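Long-range contacts in glycosyl transferase family 8 (Streptococcus pneumoniae, PDB 5GVV), which transfers galactose from UDP-galactose to the terminal glucose of the already glycosylated serine-rich repeat protein PsrP, the third step of its O-glycosylation: residues A[110-115]-A[220-225]; A[198-203]-A[226-231]. All coordinates share one frame; numbering follows the deposited sequence.

Interaction 1 (A[110-115]-A[220-225])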
loop_
_atom_site.group_PDB
_atom_site.type_symbol
_atom_site.label_atom_id
_atom_site.label_comp_id
_atom_site.label_asym_id
_atom_site.label_seq_id
_atom_site.Cartn_x
_atom_site.Cartn_y
_atom_site.Cartn_z
ATOM N N ILE A 110 1.056 -8.208 -14.308
ATOM C CA ILE A 110 1.884 -7.131 -14.833
ATOM C C ILE A 110 1.795 -7.098 -16.361
ATOM O O ILE A 110 1.993 -8.124 -17.013
ATOM C CB ILE A 110 3.356 -7.357 -14.465
ATOM C CG1 ILE A 110 3.562 -7.265 -12.949
ATOM C CG2 ILE A 110 4.252 -6.360 -15.188
ATOM C CD1 ILE A 110 3.513 -5.840 -12.400
ATOM N N VAL A 111 1.521 -5.922 -16.924
ATOM C CA VAL A 111 1.554 -5.718 -18.371
ATOM C C VAL A 111 2.937 -5.185 -18.737
ATOM O O VAL A 111 3.432 -4.247 -18.102
ATOM C CB VAL A 111 0.472 -4.709 -18.807
ATOM C CG1 VAL A 111 0.538 -4.438 -20.314
ATOM C CG2 VAL A 111 -0.910 -5.211 -18.395
ATOM N N THR A 112 3.570 -5.788 -19.744
ATOM C CA THR A 112 4.948 -5.442 -20.088
ATOM C C THR A 112 5.092 -4.758 -21.442
ATOM O O THR A 112 6.207 -4.412 -21.845
ATOM C CB THR A 112 5.870 -6.685 -20.109
ATOM O OG1 THR A 112 5.500 -7.542 -21.202
ATOM C CG2 THR A 112 5.780 -7.449 -18.800
ATOM N N GLY A 113 3.981 -4.564 -22.145
ATOM C CA GLY A 113 4.043 -3.926 -23.449
ATOM C C GLY A 113 2.698 -3.541 -24.036
ATOM O O GLY A 113 1.661 -3.641 -23.372
ATOM N N ASP A 114 2.731 -3.088 -25.287
ATOM C CA ASP A 114 1.550 -2.635 -26.015
ATOM C C ASP A 114 0.560 -3.779 -26.200
ATOM O O ASP A 114 0.922 -4.832 -26.724
ATOM C CB ASP A 114 1.990 -2.107 -27.385
ATOM C CG ASP A 114 0.876 -1.406 -28.150
ATOM O OD1 ASP A 114 -0.324 -1.605 -27.848
ATOM O OD2 ASP A 114 1.217 -0.654 -29.083
ATOM N N LEU A 115 -0.691 -3.564 -25.788
ATOM C CA LEU A 115 -1.733 -4.588 -25.914
ATOM C C LEU A 115 -2.674 -4.354 -27.097
ATOM O O LEU A 115 -3.772 -4.919 -27.133
ATOM C CB LEU A 115 -2.556 -4.681 -24.625
ATOM C CG LEU A 115 -1.832 -5.046 -23.332
ATOM C CD1 LEU A 115 -2.802 -5.117 -22.168
ATOM C CD2 LEU A 115 -1.085 -6.368 -23.484
ATOM N N GLU A 220 12.449 -14.453 -22.527
ATOM C CA GLU A 220 13.038 -13.310 -23.217
ATOM C C GLU A 220 12.597 -13.355 -24.670
ATOM O O GLU A 220 12.906 -14.309 -25.383
ATOM C CB GLU A 220 14.570 -13.337 -23.137
ATOM C CG GLU A 220 15.158 -12.503 -21.996
ATOM C CD GLU A 220 14.924 -11.012 -22.180
ATOM O OE1 GLU A 220 14.761 -10.300 -21.164
ATOM O OE2 GLU A 220 14.909 -10.551 -23.344
ATOM N N PRO A 221 11.857 -12.333 -25.116
ATOM C CA PRO A 221 11.416 -11.169 -24.341
ATOM C C PRO A 221 10.253 -11.530 -23.425
ATOM O O PRO A 221 9.637 -12.585 -23.605
ATOM C CB PRO A 221 10.939 -10.205 -25.425
ATOM C CG PRO A 221 10.439 -11.105 -26.516
ATOM C CD PRO A 221 11.373 -12.287 -26.509
ATOM N N LEU A 222 9.983 -10.680 -22.440
ATOM C CA LEU A 222 8.875 -10.892 -21.513
ATOM C C LEU A 222 7.554 -11.091 -22.242
ATOM O O LEU A 222 7.279 -10.409 -23.233
ATOM C CB LEU A 222 8.748 -9.694 -20.570
ATOM C CG LEU A 222 9.222 -9.788 -19.117
ATOM C CD1 LEU A 222 10.130 -10.968 -18.897
ATOM C CD2 LEU A 222 9.891 -8.480 -18.674
ATOM N N PRO A 223 6.732 -12.038 -21.759
ATOM C CA PRO A 223 5.369 -12.148 -22.286
ATOM C C PRO A 223 4.609 -10.854 -21.990
ATOM O O PRO A 223 4.905 -10.201 -20.984
ATOM C CB PRO A 223 4.780 -13.309 -21.483
ATOM C CG PRO A 223 5.981 -14.146 -21.097
ATOM C CD PRO A 223 7.066 -13.132 -20.825
ATOM N N LEU A 224 3.670 -10.480 -22.856
ATOM C CA LEU A 224 2.957 -9.213 -22.703
ATOM C C LEU A 224 2.188 -9.117 -21.386
ATOM O O LEU A 224 2.064 -8.027 -20.810
ATOM C CB LEU A 224 2.032 -8.953 -23.899
ATOM C CG LEU A 224 2.739 -8.435 -25.151
ATOM C CD1 LEU A 224 1.836 -8.436 -26.382
ATOM C CD2 LEU A 224 3.272 -7.043 -24.893
ATOM N N ILE A 225 1.665 -10.243 -20.906
ATOM C CA ILE A 225 0.971 -10.238 -19.619
ATOM C C ILE A 225 1.461 -11.348 -18.687
ATOM O O ILE A 225 1.340 -12.534 -19.001
ATOM C CB ILE A 225 -0.564 -10.289 -19.785
ATOM C CG1 ILE A 225 -1.050 -9.049 -20.542
ATOM C CG2 ILE A 225 -1.236 -10.365 -18.420
ATOM C CD1 ILE A 225 -2.572 -8.902 -20.652
HETATM O O HOH W 1 7.296 -7.667 -23.205
#

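Interaction 2 (A[198-203]-A[226-231]). With MN (manganese (II) ion), chain C; UDP (uridine-5'-diphosphate), chain D.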
loop_
_atom_site.group_PDB
_atom_site.type_symbol
_atom_site.label_atom_id
_atom_site.label_comp_id
_atom_site.label_asym_id
_atom_site.label_seq_id
_atom_site.Cartn_x
_atom_site.Cartn_y
_atom_site.Cartn_z
ATOM N N PHE A 198 0.226 -15.067 -19.228
ATOM C CA PHE A 198 1.322 -16.003 -19.007
ATOM C C PHE A 198 1.429 -16.289 -17.516
ATOM O O PHE A 198 1.920 -15.456 -16.735
ATOM C CB PHE A 198 2.626 -15.418 -19.548
ATOM C CG PHE A 198 3.742 -16.425 -19.694
ATOM C CD1 PHE A 198 4.559 -16.737 -18.616
ATOM C CD2 PHE A 198 3.969 -17.056 -20.913
ATOM C CE1 PHE A 198 5.591 -17.666 -18.748
ATOM C CE2 PHE A 198 5.000 -17.980 -21.055
ATOM C CZ PHE A 198 5.810 -18.282 -19.968
ATOM N N GLN A 199 0.967 -17.473 -17.126
ATOM C CA GLN A 199 0.790 -17.796 -15.716
ATOM C C GLN A 199 2.070 -18.282 -15.039
ATOM O O GLN A 199 2.218 -19.455 -14.679
ATOM C CB GLN A 199 -0.382 -18.767 -15.554
ATOM C CG GLN A 199 -1.709 -18.126 -16.004
ATOM C CD GLN A 199 -2.648 -19.104 -16.675
ATOM O OE1 GLN A 199 -3.013 -20.122 -16.089
ATOM N NE2 GLN A 199 -3.048 -18.802 -17.913
ATOM N N ILE A 200 2.988 -17.339 -14.855
ATOM C CA ILE A 200 4.274 -17.599 -14.227
ATOM C C ILE A 200 4.100 -18.028 -12.765
ATOM O O ILE A 200 5.009 -18.604 -12.159
ATOM C CB ILE A 200 5.172 -16.347 -14.323
ATOM C CG1 ILE A 200 6.644 -16.702 -14.102
ATOM C CG2 ILE A 200 4.703 -15.261 -13.361
ATOM C CD1 ILE A 200 7.310 -17.303 -15.324
ATOM N N GLY A 201 2.923 -17.760 -12.205
ATOM C CA GLY A 201 2.628 -18.164 -10.841
ATOM C C GLY A 201 2.485 -19.673 -10.704
ATOM O O GLY A 201 2.524 -20.208 -9.591
ATOM N N TYR A 202 2.331 -20.362 -11.834
ATOM C CA TYR A 202 2.168 -21.816 -11.833
ATOM C C TYR A 202 3.473 -22.556 -11.540
ATOM O O TYR A 202 3.466 -23.779 -11.357
ATOM C CB TYR A 202 1.584 -22.292 -13.171
ATOM C CG TYR A 202 1.278 -23.780 -13.230
ATOM C CD1 TYR A 202 0.336 -24.353 -12.381
ATOM C CD2 TYR A 202 1.927 -24.610 -14.140
ATOM C CE1 TYR A 202 0.049 -25.707 -12.435
ATOM C CE2 TYR A 202 1.652 -25.966 -14.197
ATOM C CZ TYR A 202 0.711 -26.508 -13.340
ATOM O OH TYR A 202 0.429 -27.857 -13.391
ATOM N N ASP A 203 4.583 -21.818 -11.484
ATOM C CA ASP A 203 5.907 -22.415 -11.276
ATOM C C ASP A 203 5.948 -23.443 -10.144
ATOM O O ASP A 203 6.467 -24.548 -10.321
ATOM C CB ASP A 203 6.955 -21.327 -11.020
ATOM C CG ASP A 203 7.426 -20.656 -12.299
ATOM O OD1 ASP A 203 6.881 -20.978 -13.380
ATOM O OD2 ASP A 203 8.335 -19.796 -12.221
ATOM N N LEU A 226 2.020 -10.947 -17.544
ATOM C CA LEU A 226 2.519 -11.890 -16.542
ATOM C C LEU A 226 1.517 -12.036 -15.410
ATOM O O LEU A 226 1.236 -11.063 -14.709
ATOM C CB LEU A 226 3.841 -11.396 -15.952
ATOM C CG LEU A 226 5.082 -11.391 -16.833
ATOM C CD1 LEU A 226 6.252 -10.786 -16.080
ATOM C CD2 LEU A 226 5.409 -12.806 -17.284
ATOM N N HIS A 227 1.012 -13.250 -15.205
ATOM C CA HIS A 227 -0.017 -13.494 -14.196
ATOM C C HIS A 227 0.547 -14.322 -13.043
ATOM O O HIS A 227 0.862 -15.508 -13.205
ATOM C CB HIS A 227 -1.219 -14.205 -14.831
ATOM C CG HIS A 227 -2.438 -14.231 -13.966
ATOM N ND1 HIS A 227 -3.621 -14.828 -14.360
ATOM C CD2 HIS A 227 -2.673 -13.721 -12.731
ATOM C CE1 HIS A 227 -4.521 -14.690 -13.407
ATOM N NE2 HIS A 227 -3.972 -14.026 -12.404
ATOM N N TYR A 228 0.684 -13.693 -11.878
ATOM C CA TYR A 228 1.228 -14.381 -10.714
ATOM C C TYR A 228 0.146 -15.122 -9.928
ATOM O O TYR A 228 -0.149 -14.773 -8.777
ATOM C CB TYR A 228 1.953 -13.386 -9.803
ATOM C CG TYR A 228 3.144 -12.722 -10.458
ATOM C CD1 TYR A 228 4.404 -13.297 -10.392
ATOM C CD2 TYR A 228 3.004 -11.517 -11.133
ATOM C CE1 TYR A 228 5.494 -12.693 -10.981
ATOM C CE2 TYR A 228 4.082 -10.909 -11.735
ATOM C CZ TYR A 228 5.324 -11.502 -11.655
ATOM O OH TYR A 228 6.404 -10.893 -12.252
ATOM N N ILE A 229 -0.437 -16.146 -10.548
ATOM C CA ILE A 229 -1.471 -16.953 -9.909
ATOM C C ILE A 229 -0.903 -17.700 -8.710
ATOM O O ILE A 229 0.318 -17.738 -8.517
ATOM C CB ILE A 229 -2.082 -17.980 -10.888
ATOM C CG1 ILE A 229 -1.030 -19.018 -11.306
ATOM C CG2 ILE A 229 -2.660 -17.282 -12.114
ATOM C CD1 ILE A 229 -1.597 -20.186 -12.105
ATOM N N SER A 230 -1.804 -18.287 -7.916
ATOM C CA SER A 230 -1.478 -19.058 -6.701
ATOM C C SER A 230 -1.160 -18.157 -5.509
ATOM O O SER A 230 -1.234 -16.937 -5.609
ATOM C CB SER A 230 -0.349 -20.076 -6.928
ATOM O OG SER A 230 0.932 -19.476 -6.783
ATOM N N GLN A 231 -0.822 -18.761 -4.378
ATOM C CA GLN A 231 -0.530 -17.984 -3.181
ATOM C C GLN A 231 0.950 -17.620 -3.089
ATOM O O GLN A 231 1.380 -16.980 -2.124
ATOM C CB GLN A 231 -0.983 -18.737 -1.929
ATOM C CG GLN A 231 -2.451 -19.167 -1.963
ATOM C CD GLN A 231 -3.426 -17.994 -2.026
ATOM O OE1 GLN A 231 -3.679 -17.429 -3.095
ATOM N NE2 GLN A 231 -3.996 -17.642 -0.880
HETATM MN MN MN C . -4.900 -13.582 -10.549
HETATM N N1 UDP D . -8.623 -9.930 -4.887
HETATM C C2 UDP D . -8.715 -8.825 -4.063
HETATM N N3 UDP D . -8.268 -8.879 -2.756
HETATM C C4 UDP D . -7.726 -10.051 -2.264
HETATM C C5 UDP D . -7.631 -11.163 -3.098
HETATM C C6 UDP D . -8.191 -11.124 -4.374
HETATM O O2 UDP D . -9.200 -7.785 -4.502
HETATM O O4 UDP D . -7.323 -10.097 -1.097
HETATM C "C1'" UDP D . -9.110 -9.830 -6.281
HETATM C "C2'" UDP D . -7.967 -9.397 -7.186
HETATM O "O2'" UDP D . -8.451 -8.588 -8.234
HETATM C "C3'" UDP D . -7.465 -10.699 -7.767
HETATM C "C4'" UDP D . -8.742 -11.527 -7.840
HETATM O "O4'" UDP D . -9.540 -11.098 -6.750
HETATM O "O3'" UDP D . -6.877 -10.496 -9.034
HETATM C "C5'" UDP D . -8.476 -13.028 -7.765
HETATM O "O5'" UDP D . -7.395 -13.252 -6.885
HETATM P PA UDP D . -6.096 -14.015 -7.437
HETATM O O1A UDP D . -5.572 -13.199 -8.552
HETATM O O2A UDP D . -5.095 -14.191 -6.359
HETATM O O3A UDP D . -6.627 -15.451 -7.956
HETATM P PB UDP D . -5.822 -16.357 -9.025
HETATM O O1B UDP D . -6.700 -17.430 -9.548
HETATM O O2B UDP D . -4.677 -16.986 -8.328
HETATM O O3B UDP D . -5.334 -15.512 -10.142
#

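Interaction 1 (A[110-115]-A[220-225])
Leu-224 and Thr-112 meet through both backbone and side chain. The amide N of Thr-112 donates to O of Leu-224 at 2.9 Å, nearly straight at the hydrogen (164°). One residue back, the hydroxyl OG1 of Thr-112 donates to O of Pro-223 at 2.7 Å, reaching it from above the carbonyl plane. A chi1 of 68° sets OG1 between the backbone N and the carbonyl carbon of Thr-112 and lays CG2 against CB of Leu-222. The same OG1 accepts a hydrogen bond from a water that also donates to O of Leu-222, so the hydroxyl is held by two bonds, directly to O of Pro-223 and through the water to O of Leu-222. The isobutyl group of Leu-224 reaches past the threonine: CD2 lies 3.5 Å from CA of Gly-113, and CD1 rests against O of Asp-114. CB of Leu-224 and CG1 of Ile-225 both pack on CD2 of Leu-115, with Leu-115 and Ile-225 crossing at about a right angle (CD2 to CG1, 4.0 Å). Leu-115 stands at the N-cap of helix 116-119, and Leu-27 of helix 17-30 touches its side chain. Val-111 and Ile-225 form an antiparallel non-hydrogen-bonded pair, their CA atoms 4.7 Å apart. This is the end of a two-stranded antiparallel ribbon, 109-111 with 225-227, in the GT-A domain of a family 8 glycosyltransferase, joining the chain after the DxD motif to the strand carrying the metal-binding histidine.

Interaction 2 (A[198-203]-A[226-231])
Gln-199 and His-227 lie side by side, CG of Gln-199 4.1 Å from CB of His-227. NE2 of His-227 binds manganese at 2.1 Å, and CG2 of Ile-229 sits over the centre of the imidazole, 3.3 Å above its plane. Asp-106, Asp-108 and UDP O1A and O3B also bind the metal; Ser-230 N donates to UDP O2B at 3.2 Å. Outside this shell the backbones lock together. N of His-227 donates to O of Phe-198 (2.8 Å, 178°), an oxygen that N of Ile-200 reaches from the opposite face of its plane, and O of His-227 accepts from N of Gly-201. Gly-201 lies against the inverse gamma turn centred on Tyr-228, its CA 3.3 Å from O of Ile-229. CG2 of Ile-200 lies over one face of the Tyr-228 ring, a CH-pi contact 3.9 Å from the centroid; chi1 of -161° puts this methyl between N and the carbonyl carbon. Farther out, Cys-134 N bonds OE1 of Gln-199, and Asn-197 OD1 bonds ND1 of His-227, fixing the ring's rotation. With ND1 held in this way, NE2 is directed at a manganese that bridges both phosphates of UDP.

In the fold
Both contacts use strand 225-227: residues 220-225 lead into it, and residues 226-231 run from it to the nucleotide. They join directly, since N of Leu-226 is probably hydrogen-bonded to O of Ile-110 and N of Phe-198 to O of Ile-225; the strand thus lies between 110-115 and the loop 198-203. Interaction 1 is only partly buried, with a water in its polar half and aliphatic side chains in the other, and touches neither metal nor UDP. Interaction 2 is buried and reaches the active site, where metal coordination and phosphate binding are added to backbone bonds. Helix 244-251 packs on both, through Ile-110, Leu-226 and Tyr-228.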